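Local coordinates for 6-phosphogluconate dehydrogenase (Decarboxylating) (Geobacter metallireducens, PDB 4E21), which probably catalyses the oxidative decarboxylation of 6-phosphogluconate with an NADP cofactor, a step of the pentose phosphate pathway, at residues G34-R39 and F146-G151; P168-L173 and L195-C200; E305-V310 and E329-R334. All blocks are in the same frame, centred on the assembly; numbering follows the deposited sequence.

Interaction 1: G34-R39 and F146-G151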
loop_
_atom_site.group_PDB
_atom_site.type_symbol
_atom_site.label_atom_id
_atom_site.label_comp_id
_atom_site.label_asym_id
_atom_site.label_seq_id
_atom_site.Cartn_x
_atom_site.Cartn_y
_atom_site.Cartn_z
ATOM N N GLY B 34 -10.082 16.570 30.738
ATOM C CA GLY B 34 -9.647 16.892 32.095
ATOM C C GLY B 34 -10.810 17.004 33.072
ATOM O O GLY B 34 -10.777 16.437 34.175
ATOM N N ALA B 35 -11.854 17.724 32.655
ATOM C CA ALA B 35 -13.070 17.858 33.451
ATOM C C ALA B 35 -13.710 16.492 33.764
ATOM O O ALA B 35 -14.128 16.239 34.900
ATOM C CB ALA B 35 -14.053 18.772 32.747
ATOM N N ASP B 36 -13.758 15.616 32.758
ATOM C CA ASP B 36 -14.371 14.292 32.892
ATOM C C ASP B 36 -13.629 13.364 33.837
ATOM O O ASP B 36 -14.243 12.578 34.563
ATOM C CB ASP B 36 -14.493 13.614 31.519
ATOM C CG ASP B 36 -15.742 14.028 30.784
ATOM O OD1 ASP B 36 -16.585 14.700 31.424
ATOM O OD2 ASP B 36 -15.882 13.683 29.587
HETATM N N MSE B 37 -12.302 13.438 33.818
HETATM C CA MSE B 37 -11.503 12.612 34.717
HETATM C C MSE B 37 -11.648 13.113 36.144
HETATM O O MSE B 37 -11.660 12.315 37.071
HETATM C CB MSE B 37 -10.038 12.584 34.294
HETATM C CG MSE B 37 -9.866 12.193 32.849
HETATM SE SE MSE B 37 -8.024 12.202 32.272
HETATM C CE MSE B 37 -7.513 10.419 32.843
ATOM N N VAL B 38 -11.768 14.430 36.315
ATOM C CA VAL B 38 -12.006 14.986 37.647
ATOM C C VAL B 38 -13.371 14.516 38.136
ATOM O O VAL B 38 -13.499 14.070 39.277
ATOM C CB VAL B 38 -11.937 16.528 37.682
ATOM C CG1 VAL B 38 -12.500 17.036 38.985
ATOM C CG2 VAL B 38 -10.501 16.995 37.506
ATOM N N ARG B 39 -14.379 14.577 37.259
ATOM C CA ARG B 39 -15.719 14.142 37.654
ATOM C C ARG B 39 -15.694 12.683 38.046
ATOM O O ARG B 39 -16.288 12.295 39.047
ATOM C CB ARG B 39 -16.743 14.388 36.558
ATOM C CG ARG B 39 -17.009 15.846 36.292
ATOM C CD ARG B 39 -17.935 16.012 35.108
ATOM N NE ARG B 39 -18.039 17.408 34.705
ATOM C CZ ARG B 39 -17.590 17.892 33.553
ATOM N NH1 ARG B 39 -17.013 17.091 32.667
ATOM N NH2 ARG B 39 -17.730 19.183 33.282
ATOM N N PHE B 146 -16.279 8.595 26.407
ATOM C CA PHE B 146 -16.911 7.422 26.998
ATOM C C PHE B 146 -16.278 7.013 28.314
ATOM O O PHE B 146 -16.837 6.188 29.036
ATOM C CB PHE B 146 -16.855 6.248 26.013
ATOM C CG PHE B 146 -17.700 6.457 24.795
ATOM C CD1 PHE B 146 -17.175 7.068 23.667
ATOM C CD2 PHE B 146 -19.032 6.077 24.789
ATOM C CE1 PHE B 146 -17.952 7.282 22.559
ATOM C CE2 PHE B 146 -19.811 6.294 23.681
ATOM C CZ PHE B 146 -19.263 6.899 22.561
ATOM N N GLY B 147 -15.114 7.592 28.613
ATOM C CA GLY B 147 -14.333 7.238 29.796
ATOM C C GLY B 147 -14.996 7.603 31.115
ATOM O O GLY B 147 -14.822 6.902 32.120
ATOM N N LEU B 148 -15.769 8.691 31.105
ATOM C CA LEU B 148 -16.436 9.176 32.313
ATOM C C LEU B 148 -17.301 8.098 32.935
ATOM O O LEU B 148 -17.122 7.729 34.101
ATOM C CB LEU B 148 -17.271 10.428 32.025
ATOM C CG LEU B 148 -18.167 10.907 33.174
ATOM C CD1 LEU B 148 -17.437 10.875 34.508
ATOM C CD2 LEU B 148 -18.744 12.299 32.907
ATOM N N GLU B 149 -18.235 7.579 32.149
ATOM C CA GLU B 149 -19.092 6.491 32.611
ATOM C C GLU B 149 -18.423 5.116 32.516
ATOM O O GLU B 149 -18.659 4.261 33.363
ATOM C CB GLU B 149 -20.423 6.482 31.842
ATOM C CG GLU B 149 -21.098 7.857 31.736
ATOM C CD GLU B 149 -21.693 8.336 33.059
ATOM O OE1 GLU B 149 -22.058 7.463 33.890
ATOM O OE2 GLU B 149 -21.801 9.580 33.255
ATOM N N ARG B 150 -17.589 4.892 31.503
ATOM C CA ARG B 150 -17.071 3.535 31.293
ATOM C C ARG B 150 -15.631 3.274 31.739
ATOM O O ARG B 150 -15.173 2.127 31.721
ATOM C CB ARG B 150 -17.274 3.100 29.844
ATOM C CG ARG B 150 -18.747 3.002 29.473
ATOM C CD ARG B 150 -18.956 2.545 28.043
ATOM N NE ARG B 150 -20.245 3.008 27.533
ATOM C CZ ARG B 150 -20.716 2.740 26.316
ATOM N NH1 ARG B 150 -20.000 2.003 25.474
ATOM N NH2 ARG B 150 -21.903 3.211 25.939
ATOM N N GLY B 151 -14.914 4.310 32.154
ATOM C CA GLY B 151 -13.513 4.113 32.493
ATOM C C GLY B 151 -12.619 4.250 31.264
ATOM O O GLY B 151 -13.041 3.987 30.140
HETATM O O HOH W 1 -14.813 11.148 29.175
#
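Leu148 reaches across to Asp36 and Arg39 with both of its methyl groups. CD2 lies against the carboxylate of Asp36, 3.6 Å from OD1. CD1 goes instead to the backbone of the same residue, where it sits 3.6 Å from Asp36 O. The same methyl also meets the aliphatic root of Arg39, with CD1 4.1 Å from CB. The two methyls thus divide between the Asp36 carboxylate and the Asp36 carbonyl, and the leucine and aspartate side chains cross at about a right angle. CB of Leu148 already points toward helix 32-43, and with CG anti to the backbone N (chi1 172°) the two methyls reach Asp36 and Arg39. A water adds a polar link. It donates to Asp36 OD2 at 2.8 Å and accepts a weak bond from Leu148 N at 3.3 Å.

Helix 32-43 is the one that follows the first strand, 24-28, of the Rossmann-type nucleotide-binding domain. Gly34 fits the last glycine of a GxGxxG pattern, consistent with a dinucleotide-binding turn at the start of this helix. The short helix 147-150 joins strands 135-142 and 153-157 of the same sheet.

Further out, charges position Asp36. Arg39, one turn along, forms a salt bridge from NH1 to Asp36 OD1 at 2.7 Å, though the N-H points poorly at the oxygen (123°) and the hydrogen bond is weak. The carboxylate carbon lies in the guanidinium plane, at its edge. Arg32 forms a salt bridge with OD2, and Glu64 pairs with Arg39 NE. Arg40 NH1 donates to Leu148 O, a second tie between the two helices.

Interaction 2: P168-L173 and L195-C200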
loop_
_atom_site.group_PDB
_atom_site.type_symbol
_atom_site.label_atom_id
_atom_site.label_comp_id
_atom_site.label_asym_id
_atom_site.label_seq_id
_atom_site.Cartn_x
_atom_site.Cartn_y
_atom_site.Cartn_z
ATOM N N PRO B 168 -4.312 3.796 43.330
ATOM C CA PRO B 168 -5.728 4.113 43.603
ATOM C C PRO B 168 -6.352 5.061 42.578
ATOM O O PRO B 168 -7.556 4.995 42.296
ATOM C CB PRO B 168 -5.683 4.790 44.985
ATOM C CG PRO B 168 -4.446 4.268 45.612
ATOM C CD PRO B 168 -3.451 4.127 44.475
ATOM N N VAL B 169 -5.539 5.957 42.034
ATOM C CA VAL B 169 -6.024 6.887 41.021
ATOM C C VAL B 169 -6.309 6.148 39.717
ATOM O O VAL B 169 -7.293 6.428 39.047
ATOM C CB VAL B 169 -5.033 8.036 40.779
ATOM C CG1 VAL B 169 -5.456 8.860 39.570
ATOM C CG2 VAL B 169 -4.918 8.906 42.039
ATOM N N PHE B 170 -5.453 5.193 39.374
ATOM C CA PHE B 170 -5.634 4.433 38.141
ATOM C C PHE B 170 -6.846 3.504 38.234
ATOM O O PHE B 170 -7.675 3.459 37.317
ATOM C CB PHE B 170 -4.379 3.635 37.802
ATOM C CG PHE B 170 -3.202 4.488 37.470
ATOM C CD1 PHE B 170 -3.370 5.670 36.773
ATOM C CD2 PHE B 170 -1.926 4.105 37.843
ATOM C CE1 PHE B 170 -2.277 6.462 36.462
ATOM C CE2 PHE B 170 -0.835 4.880 37.517
ATOM C CZ PHE B 170 -1.012 6.062 36.835
ATOM N N ARG B 171 -6.957 2.786 39.351
ATOM C CA ARG B 171 -8.114 1.935 39.599
ATOM C C ARG B 171 -9.431 2.660 39.405
ATOM O O ARG B 171 -10.342 2.147 38.752
ATOM C CB ARG B 171 -8.064 1.389 41.006
ATOM C CG ARG B 171 -7.316 0.102 41.098
ATOM C CD ARG B 171 -7.235 -0.341 42.531
ATOM N NE ARG B 171 -7.489 -1.770 42.594
ATOM C CZ ARG B 171 -6.561 -2.689 42.374
ATOM N NH1 ARG B 171 -5.314 -2.316 42.089
ATOM N NH2 ARG B 171 -6.882 -3.977 42.448
ATOM N N THR B 172 -9.535 3.853 39.976
ATOM C CA THR B 172 -10.753 4.646 39.847
ATOM C C THR B 172 -11.004 5.020 38.398
ATOM O O THR B 172 -12.133 4.932 37.910
ATOM C CB THR B 172 -10.668 5.930 40.690
ATOM O OG1 THR B 172 -10.546 5.565 42.061
ATOM C CG2 THR B 172 -11.909 6.809 40.514
ATOM N N LEU B 173 -9.940 5.433 37.716
ATOM C CA LEU B 173 -10.024 5.934 36.355
ATOM C C LEU B 173 -10.337 4.829 35.328
ATOM O O LEU B 173 -11.041 5.065 34.355
ATOM C CB LEU B 173 -8.711 6.605 36.002
ATOM C CG LEU B 173 -8.688 8.123 35.806
ATOM C CD1 LEU B 173 -9.823 8.809 36.487
ATOM C CD2 LEU B 173 -7.334 8.689 36.234
ATOM N N LEU B 195 -7.758 -4.948 34.478
ATOM C CA LEU B 195 -8.551 -3.860 35.042
ATOM C C LEU B 195 -8.705 -2.719 34.034
ATOM O O LEU B 195 -9.545 -1.820 34.214
ATOM C CB LEU B 195 -7.897 -3.347 36.337
ATOM C CG LEU B 195 -8.173 -4.023 37.695
ATOM C CD1 LEU B 195 -8.167 -5.508 37.591
ATOM C CD2 LEU B 195 -7.146 -3.591 38.754
ATOM N N GLY B 196 -7.886 -2.754 32.976
ATOM C CA GLY B 196 -7.880 -1.693 31.988
ATOM C C GLY B 196 -6.841 -0.593 32.232
ATOM O O GLY B 196 -6.946 0.499 31.682
ATOM N N TYR B 197 -5.829 -0.879 33.046
ATOM C CA TYR B 197 -4.655 -0.023 33.103
ATOM C C TYR B 197 -3.403 -0.873 33.236
ATOM O O TYR B 197 -3.462 -2.015 33.705
ATOM C CB TYR B 197 -4.755 1.038 34.215
ATOM C CG TYR B 197 -4.694 0.503 35.632
ATOM C CD1 TYR B 197 -5.819 -0.070 36.232
ATOM C CD2 TYR B 197 -3.516 0.588 36.380
ATOM C CE1 TYR B 197 -5.772 -0.554 37.533
ATOM C CE2 TYR B 197 -3.461 0.119 37.680
ATOM C CZ TYR B 197 -4.593 -0.453 38.249
ATOM O OH TYR B 197 -4.543 -0.923 39.537
ATOM N N LEU B 198 -2.271 -0.329 32.798
ATOM C CA LEU B 198 -1.075 -1.145 32.654
ATOM C C LEU B 198 0.141 -0.273 32.745
ATOM O O LEU B 198 0.248 0.716 32.015
ATOM C CB LEU B 198 -1.039 -1.798 31.275
ATOM C CG LEU B 198 -0.325 -3.144 31.106
ATOM C CD1 LEU B 198 0.300 -3.257 29.695
ATOM C CD2 LEU B 198 0.697 -3.466 32.203
ATOM N N HIS B 199 1.064 -0.657 33.617
ATOM C CA HIS B 199 2.370 -0.017 33.684
ATOM C C HIS B 199 3.200 -0.658 32.584
ATOM O O HIS B 199 3.588 -1.824 32.683
ATOM C CB HIS B 199 3.015 -0.227 35.059
ATOM C CG HIS B 199 4.344 0.428 35.204
ATOM N ND1 HIS B 199 5.237 0.094 36.199
ATOM C CD2 HIS B 199 4.942 1.402 34.477
ATOM C CE1 HIS B 199 6.324 0.835 36.083
ATOM N NE2 HIS B 199 6.173 1.636 35.041
ATOM N N CYS B 200 3.449 0.099 31.522
ATOM C CA CYS B 200 4.012 -0.474 30.308
ATOM C C CYS B 200 5.529 -0.563 30.308
ATOM O O CYS B 200 6.104 -1.363 29.570
ATOM C CB CYS B 200 3.540 0.330 29.108
ATOM S SG CYS B 200 1.770 0.105 28.780
#
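Phe170 lays its CB over one face of the Tyr197 ring. This is a CH-pi contact, with CB 3.7 Å from the ring centroid and 22° off the ring normal. It packs helix 167-173 against strand 197-201, within this chain the outermost strand at one end of the sheet in the nucleotide-binding domain.

The two rings themselves meet obliquely, their planes at 40° and their centroids 5.8 Å apart. The side chains cross at about a right angle. The Phe170 ring turns away from the tyrosine and packs on Leu154 and Ile156 of the neighbouring strand 153-157. The backbone N of Arg171 lies over the same tyrosine face as Phe170 CB. CB of Tyr197 points toward the helix, and CG between the backbone N and the carbonyl carbon (chi1 69°) sets the ring face against Phe170 CB.

Arg171 crosses the phenol end of the tyrosine at a slant, its CG 3.3 Å from Tyr197 OH. Its chain bends at chi3, and the guanidinium stands steeply to the phenol plane. NH1 comes within 3.0 Å of Tyr197 OH, but the angle is too poor for a hydrogen bond. Asp167, just before the helical segment, is the polar partner of both groups. Asp167 OD2 forms a salt bridge with Arg171 NH1, and Asp167 OD1 is hydrogen-bonded to Tyr197 OH. Leu195 covers one face of the guanidinium toward its rim, with CD2 3.7 Å from Arg171 NH2.

Interaction 3: E305-V310 and E329-R334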
loop_
_atom_site.group_PDB
_atom_site.type_symbol
_atom_site.label_atom_id
_atom_site.label_comp_id
_atom_site.label_asym_id
_atom_site.label_seq_id
_atom_site.Cartn_x
_atom_site.Cartn_y
_atom_site.Cartn_z
ATOM N N GLU B 305 -0.360 10.972 16.436
ATOM C CA GLU B 305 0.036 9.633 16.865
ATOM C C GLU B 305 0.142 8.660 15.695
ATOM O O GLU B 305 0.999 7.794 15.693
ATOM C CB GLU B 305 -0.921 9.097 17.914
ATOM C CG GLU B 305 -0.584 9.568 19.333
ATOM C CD GLU B 305 -1.407 10.766 19.787
ATOM O OE1 GLU B 305 -2.261 11.266 18.989
ATOM O OE2 GLU B 305 -1.185 11.193 20.958
ATOM N N GLY B 306 -0.721 8.812 14.697
ATOM C CA GLY B 306 -0.619 8.017 13.486
ATOM C C GLY B 306 0.698 8.262 12.773
ATOM O O GLY B 306 1.366 7.310 12.353
ATOM N N ARG B 307 1.086 9.526 12.617
ATOM C CA ARG B 307 2.380 9.804 12.006
ATOM C C ARG B 307 3.532 9.248 12.837
ATOM O O ARG B 307 4.466 8.662 12.285
ATOM C CB ARG B 307 2.587 11.297 11.765
ATOM C CG ARG B 307 1.450 11.929 11.050
ATOM C CD ARG B 307 1.756 13.342 10.647
ATOM N NE ARG B 307 0.543 14.049 10.238
ATOM C CZ ARG B 307 0.544 15.111 9.438
ATOM N NH1 ARG B 307 1.695 15.569 8.958
ATOM N NH2 ARG B 307 -0.597 15.718 9.131
ATOM N N TRP B 308 3.487 9.459 14.150
ATOM C CA TRP B 308 4.571 9.022 15.021
ATOM C C TRP B 308 4.733 7.513 14.943
ATOM O O TRP B 308 5.831 7.000 15.035
ATOM C CB TRP B 308 4.339 9.452 16.477
ATOM C CG TRP B 308 4.046 10.915 16.619
ATOM C CD1 TRP B 308 4.342 11.901 15.717
ATOM C CD2 TRP B 308 3.431 11.570 17.740
ATOM N NE1 TRP B 308 3.924 13.120 16.190
ATOM C CE2 TRP B 308 3.363 12.948 17.432
ATOM C CE3 TRP B 308 2.927 11.123 18.968
ATOM C CZ2 TRP B 308 2.811 13.890 18.317
ATOM C CZ3 TRP B 308 2.372 12.061 19.851
ATOM C CH2 TRP B 308 2.319 13.426 19.518
ATOM N N THR B 309 3.626 6.810 14.783
ATOM C CA THR B 309 3.647 5.350 14.700
ATOM C C THR B 309 4.420 4.886 13.477
ATOM O O THR B 309 5.252 3.980 13.566
ATOM C CB THR B 309 2.215 4.737 14.620
ATOM O OG1 THR B 309 1.477 5.053 15.806
ATOM C CG2 THR B 309 2.293 3.236 14.480
ATOM N N VAL B 310 4.137 5.501 12.334
ATOM C CA VAL B 310 4.853 5.176 11.101
ATOM C C VAL B 310 6.354 5.535 11.198
ATOM O O VAL B 310 7.214 4.784 10.721
ATOM C CB VAL B 310 4.213 5.872 9.903
ATOM C CG1 VAL B 310 5.087 5.697 8.646
ATOM C CG2 VAL B 310 2.760 5.344 9.701
ATOM N N GLU B 329 -4.277 7.909 3.342
ATOM C CA GLU B 329 -5.619 8.145 2.857
ATOM C C GLU B 329 -6.187 9.386 3.506
ATOM O O GLU B 329 -6.920 10.142 2.872
ATOM C CB GLU B 329 -6.527 6.917 3.063
ATOM C CG GLU B 329 -6.190 5.750 2.097
ATOM C CD GLU B 329 -6.980 4.500 2.428
ATOM O OE1 GLU B 329 -7.167 4.232 3.621
ATOM O OE2 GLU B 329 -7.436 3.791 1.511
ATOM N N ARG B 330 -5.858 9.597 4.772
ATOM C CA ARG B 330 -6.259 10.830 5.434
ATOM C C ARG B 330 -5.606 12.037 4.753
ATOM O O ARG B 330 -6.283 13.046 4.523
ATOM C CB ARG B 330 -5.956 10.793 6.941
ATOM C CG ARG B 330 -6.697 9.684 7.676
ATOM C CD ARG B 330 -6.635 9.863 9.171
ATOM N NE ARG B 330 -7.388 8.819 9.862
ATOM C CZ ARG B 330 -7.799 8.896 11.122
ATOM N NH1 ARG B 330 -7.561 9.985 11.848
ATOM N NH2 ARG B 330 -8.467 7.887 11.645
ATOM N N PHE B 331 -4.318 11.931 4.408
ATOM C CA PHE B 331 -3.638 13.024 3.687
ATOM C C PHE B 331 -4.334 13.374 2.374
ATOM O O PHE B 331 -4.578 14.552 2.099
ATOM C CB PHE B 331 -2.162 12.722 3.386
ATOM C CG PHE B 331 -1.302 12.604 4.597
ATOM C CD1 PHE B 331 -0.020 12.113 4.493
ATOM C CD2 PHE B 331 -1.782 12.961 5.853
ATOM C CE1 PHE B 331 0.793 12.012 5.633
ATOM C CE2 PHE B 331 -0.986 12.844 6.992
ATOM C CZ PHE B 331 0.294 12.382 6.880
ATOM N N SER B 332 -4.640 12.361 1.556
ATOM C CA SER B 332 -5.232 12.626 0.241
ATOM C C SER B 332 -6.671 13.099 0.383
ATOM O O SER B 332 -7.179 13.815 -0.477
ATOM C CB SER B 332 -5.152 11.397 -0.689
ATOM O OG SER B 332 -5.700 10.278 -0.039
ATOM N N SER B 333 -7.320 12.709 1.476
ATOM C CA SER B 333 -8.675 13.163 1.745
ATOM C C SER B 333 -8.684 14.682 1.942
ATOM O O SER B 333 -9.718 15.336 1.759
ATOM C CB SER B 333 -9.244 12.468 2.971
ATOM O OG SER B 333 -8.992 13.213 4.150
ATOM N N ARG B 334 -7.530 15.247 2.298
ATOM C CA ARG B 334 -7.417 16.698 2.355
ATOM C C ARG B 334 -6.855 17.318 1.075
ATOM O O ARG B 334 -6.563 18.507 1.064
ATOM C CB ARG B 334 -6.554 17.144 3.520
ATOM C CG ARG B 334 -7.078 16.808 4.866
ATOM C CD ARG B 334 -6.061 17.250 5.926
ATOM N NE ARG B 334 -5.858 16.124 6.807
ATOM C CZ ARG B 334 -4.685 15.607 7.135
ATOM N NH1 ARG B 334 -3.547 16.160 6.720
ATOM N NH2 ARG B 334 -4.670 14.541 7.929
#
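Arg307 and Phe331 make the main packing contact here, joining helix 305-316 to the end of helix 321-333 in the all-helical C-terminal domain. Phe331 CE2 lies over one face of the Arg307 guanidinium, offset toward the rim and 3.6 Å from NH2. The two planes are 62° apart, so the ring does not lie flat on the guanidinium. The Arg307 chain is extended from CG to NE (chi2 -172°) and reaches from its helix to Phe331.

Arg334 comes close through a shared partner: Asp302 pairs through OD2 with Arg307 NE and through OD1 with Arg334 NH2. Arg334 NH1 lies 3.8 Å from Arg307 NH2, with the two guanidinium planes only 5° apart. With an alanine at Arg307, Asp302 would probably lose one of its two arginine partners and Phe331 CE2 and CZ the group they pack on. Gly317 of the third subunit also packs on Phe331.

Hydrogen bonds also form within each segment. Ser333 OG donates to Arg330 O at 2.7 Å. In 305-310, Glu305 O accepts from Thr309 N at 2.9 Å and from Thr309 OG1 at 2.8 Å, on opposite faces of its carbonyl plane.

Overall arrangement
From the N terminus, interaction 1 comes first. It closes a long loop of 106 residues and brings the short helix 147-150 back to helix 32-43. Interaction 2 follows, joining helix 167-173 to strand 197-201 across 21 residues with no helix or strand. Interaction 3 closes last, across 18 mostly helical residues of the C-terminal domain. The three run in series, with none nested or crossed. Interactions 1 and 2 adjoin in the nucleotide-binding part of the fold, where Met37 CE packs 3.8 Å from Leu173 CD2. Interaction 3 lies across the chain's centre, its centre about 28 Å from that of interaction 1. Interactions 2 and 3 both touch the second subunit.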